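Local coordinates for deseasin MCP-01 (PDB 3VV3), which degrades collagen as a bacterial serine protease of the subtilisin family, with calcium ions bound to its catalytic domain, at residues 88-99 with 132-140. Residues are numbered along the deposited sequence; the frame is centred on the assembly and turned at random.
Sequences HGINAITDVGDP and IVGCKFLAA
The carbonyl oxygen of His88 takes two donors, the backbone N of Gly134 at 3.2 Å and a water that also donates to Ile132 O, and so begins the pairing of strand 89-91 with strand 132-136. The two run parallel, about 8° apart, with Gly89, Ile90 and Asn91 opposite Gly134, Cys135 and Lys136. Ile90 reaches both ways along the neighbouring strand, its N to Gly134 O and its O to Lys136 N, and the last rung, from Ala92 N to Lys136 O, measures 2.8 Å. Gly134 O lies 3.1 Å from Gly89 CA, close enough for a CA-H...O contact, and Pro99 CB rests against the same oxygen.

On one face the side chain of Asn91 lies alongside that of Lys136, both pointing the same way, with ND2 3.6 Å from CD. Asn91 OD1 turns back to its own loop, taking Ile93 N in the carbonyl plane, which makes an Asx turn, and Thr94 N from above that plane, which completes an Asx motif. The lysine chain is extended until it bends at chi4 (61°), which carries NZ to Leu138 O at 2.7 Å; NZ also meets Thr51 O and forms a salt bridge with Asp102. The other face is apolar. With SG anti to the backbone N (chi1 -176°), Cys135 brings its sulfur against Ile90 CG1 at 3.5 Å and Ala92 CB, while its disulfide to Cys152 ties the strand to helix 146-161. Farther on, Ile93 CD1 packs against Phe137 O and Ala139 CB.

With helix 105-114 between them, these strands form a beta-alpha-beta unit at one margin of the parallel subtilase sheet. The lysine ammonium, held by two carbonyls and a carboxylate, probably stays charged and fixes the course of the chain leaving strand 132-136.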
loop_
_atom_site.group_PDB
_atom_site.type_symbol
_atom_site.label_atom_id
_atom_site.label_comp_id
_atom_site.label_asym_id
_atom_site.label_seq_id
_atom_site.Cartn_x
_atom_site.Cartn_y
_atom_site.Cartn_z
ATOM N N HIS A 88 10.527 5.548 23.590
ATOM C CA HIS A 88 10.317 6.150 22.274
ATOM C C HIS A 88 8.853 6.164 21.836
ATOM O O HIS A 88 8.531 6.648 20.745
ATOM C CB HIS A 88 11.129 5.389 21.224
ATOM C CG HIS A 88 12.603 5.403 21.477
ATOM N ND1 HIS A 88 13.335 6.569 21.532
ATOM C CD2 HIS A 88 13.483 4.394 21.682
ATOM C CE1 HIS A 88 14.604 6.279 21.762
ATOM N NE2 HIS A 88 14.722 4.966 21.847
ATOM N N GLY A 89 7.973 5.625 22.673
ATOM C CA GLY A 89 6.580 5.457 22.297
ATOM C C GLY A 89 6.088 4.092 22.734
ATOM O O GLY A 89 6.693 3.467 23.606
ATOM N N ILE A 90 5.010 3.613 22.119
ATOM C CA ILE A 90 4.393 2.373 22.574
ATOM C C ILE A 90 3.891 1.495 21.448
ATOM O O ILE A 90 3.791 1.924 20.293
ATOM C CB ILE A 90 3.182 2.641 23.500
ATOM C CG1 ILE A 90 2.087 3.416 22.750
ATOM C CG2 ILE A 90 3.621 3.359 24.784
ATOM C CD1 ILE A 90 0.712 3.398 23.439
ATOM N N ASN A 91 3.578 0.255 21.812
ATOM C CA ASN A 91 2.842 -0.659 20.954
ATOM C C ASN A 91 1.446 -0.802 21.567
ATOM O O ASN A 91 1.303 -1.352 22.665
ATOM C CB ASN A 91 3.569 -2.008 20.898
ATOM C CG ASN A 91 2.871 -3.031 20.011
ATOM O OD1 ASN A 91 1.643 -3.102 19.973
ATOM N ND2 ASN A 91 3.660 -3.842 19.307
ATOM N N ALA A 92 0.434 -0.272 20.881
ATOM C CA ALA A 92 -0.939 -0.271 21.404
ATOM C C ALA A 92 -1.629 -1.624 21.303
ATOM O O ALA A 92 -2.712 -1.822 21.867
ATOM C CB ALA A 92 -1.781 0.807 20.712
ATOM N N ILE A 93 -1.015 -2.550 20.574
ATOM C CA ILE A 93 -1.539 -3.905 20.478
ATOM C C ILE A 93 -1.146 -4.731 21.715
ATOM O O ILE A 93 -1.986 -5.422 22.313
ATOM C CB ILE A 93 -1.039 -4.602 19.188
ATOM C CG1 ILE A 93 -1.371 -3.755 17.954
ATOM C CG2 ILE A 93 -1.640 -5.996 19.076
ATOM C CD1 ILE A 93 -0.679 -4.244 16.682
ATOM N N THR A 94 0.120 -4.635 22.109
ATOM C CA THR A 94 0.668 -5.495 23.156
ATOM C C THR A 94 0.907 -4.746 24.463
ATOM O O THR A 94 1.208 -5.363 25.489
ATOM C CB THR A 94 2.004 -6.108 22.723
ATOM O OG1 THR A 94 2.985 -5.068 22.577
ATOM C CG2 THR A 94 1.847 -6.859 21.401
ATOM N N ASP A 95 0.772 -3.422 24.407
ATOM C CA ASP A 95 1.058 -2.527 25.529
ATOM C C ASP A 95 2.538 -2.407 25.869
ATOM O O ASP A 95 2.906 -1.698 26.804
ATOM C CB ASP A 95 0.261 -2.914 26.783
ATOM C CG ASP A 95 -1.204 -2.594 26.657
ATOM O OD1 ASP A 95 -1.573 -1.807 25.763
ATOM O OD2 ASP A 95 -1.993 -3.139 27.450
ATOM N N VAL A 96 3.395 -3.083 25.117
ATOM C CA VAL A 96 4.831 -2.959 25.361
ATOM C C VAL A 96 5.286 -1.539 25.001
ATOM O O VAL A 96 4.822 -0.963 24.015
ATOM C CB VAL A 96 5.632 -4.027 24.591
ATOM C CG1 VAL A 96 7.130 -3.825 24.778
ATOM C CG2 VAL A 96 5.212 -5.429 25.055
ATOM N N GLY A 97 6.173 -0.973 25.814
ATOM C CA GLY A 97 6.661 0.382 25.593
ATOM C C GLY A 97 7.723 0.489 24.511
ATOM O O GLY A 97 8.791 1.066 24.728
ATOM N N ASP A 98 7.416 -0.053 23.333
ATOM C CA ASP A 98 8.380 -0.136 22.246
ATOM C C ASP A 98 7.626 -0.012 20.927
ATOM O O ASP A 98 6.895 -0.921 20.547
ATOM C CB ASP A 98 9.115 -1.478 22.303
ATOM C CG ASP A 98 10.258 -1.561 21.313
ATOM O OD1 ASP A 98 10.358 -0.678 20.432
ATOM O OD2 ASP A 98 11.059 -2.516 21.419
ATOM N N PRO A 99 7.791 1.126 20.235
ATOM C CA PRO A 99 7.072 1.327 18.974
ATOM C C PRO A 99 7.851 0.826 17.766
ATOM O O PRO A 99 7.486 1.201 16.658
ATOM C CB PRO A 99 6.953 2.854 18.902
ATOM C CG PRO A 99 8.250 3.325 19.521
ATOM C CD PRO A 99 8.524 2.335 20.651
ATOM N N ILE A 132 10.263 12.612 17.053
ATOM C CA ILE A 132 9.170 11.778 16.589
ATOM C C ILE A 132 8.870 10.687 17.604
ATOM O O ILE A 132 9.740 9.875 17.917
ATOM C CB ILE A 132 9.524 11.127 15.249
ATOM C CG1 ILE A 132 9.679 12.206 14.178
ATOM C CG2 ILE A 132 8.449 10.118 14.845
ATOM C CD1 ILE A 132 10.258 11.693 12.872
ATOM N N VAL A 133 7.640 10.677 18.112
ATOM C CA VAL A 133 7.182 9.612 19.007
ATOM C C VAL A 133 6.238 8.680 18.253
ATOM O O VAL A 133 5.344 9.130 17.535
ATOM C CB VAL A 133 6.483 10.170 20.282
ATOM C CG1 VAL A 133 5.455 11.237 19.934
ATOM C CG2 VAL A 133 5.845 9.035 21.094
ATOM N N GLY A 134 6.448 7.377 18.399
ATOM C CA GLY A 134 5.635 6.425 17.665
ATOM C C GLY A 134 4.599 5.744 18.522
ATOM O O GLY A 134 4.839 5.466 19.696
ATOM N N CYS A 135 3.429 5.500 17.941
ATOM C CA CYS A 135 2.494 4.544 18.516
ATOM C C CYS A 135 2.122 3.548 17.426
ATOM O O CYS A 135 1.559 3.914 16.388
ATOM C CB CYS A 135 1.243 5.216 19.085
ATOM S SG CYS A 135 0.128 4.039 19.914
ATOM N N LYS A 136 2.486 2.297 17.669
ATOM C CA LYS A 136 2.249 1.205 16.744
ATOM C C LYS A 136 0.907 0.568 17.062
ATOM O O LYS A 136 0.754 -0.051 18.117
ATOM C CB LYS A 136 3.383 0.180 16.887
ATOM C CG LYS A 136 3.182 -1.123 16.127
ATOM C CD LYS A 136 4.415 -2.019 16.270
ATOM C CE LYS A 136 4.245 -3.303 15.466
ATOM N NZ LYS A 136 4.079 -3.007 13.998
ATOM N N PHE A 137 -0.079 0.736 16.177
ATOM C CA PHE A 137 -1.362 0.048 16.342
ATOM C C PHE A 137 -1.619 -0.943 15.203
ATOM O O PHE A 137 -2.598 -1.684 15.236
ATOM C CB PHE A 137 -2.547 1.029 16.497
ATOM C CG PHE A 137 -3.087 1.563 15.190
ATOM C CD1 PHE A 137 -2.379 2.515 14.466
ATOM C CD2 PHE A 137 -4.305 1.118 14.694
ATOM C CE1 PHE A 137 -2.875 3.016 13.259
ATOM C CE2 PHE A 137 -4.813 1.618 13.490
ATOM C CZ PHE A 137 -4.095 2.566 12.775
ATOM N N LEU A 138 -0.729 -0.954 14.212
ATOM C CA LEU A 138 -0.805 -1.903 13.109
ATOM C C LEU A 138 0.344 -2.892 13.196
ATOM O O LEU A 138 1.501 -2.495 13.304
ATOM C CB LEU A 138 -0.746 -1.169 11.767
ATOM C CG LEU A 138 -1.939 -0.247 11.532
ATOM C CD1 LEU A 138 -1.697 0.657 10.333
ATOM C CD2 LEU A 138 -3.223 -1.063 11.367
ATOM N N ALA A 139 0.017 -4.177 13.131
ATOM C CA ALA A 139 1.011 -5.232 13.305
ATOM C C ALA A 139 1.818 -5.458 12.039
ATOM O O ALA A 139 1.531 -4.864 10.995
ATOM C CB ALA A 139 0.332 -6.520 13.725
ATOM N N ALA A 140 2.813 -6.338 12.135
ATOM C CA ALA A 140 3.651 -6.677 10.989
ATOM C C ALA A 140 2.825 -7.191 9.813
ATOM O O ALA A 140 3.219 -7.027 8.647
ATOM C CB ALA A 140 4.696 -7.702 11.392
HETATM O O HOH W 1 9.850 6.956 18.214
#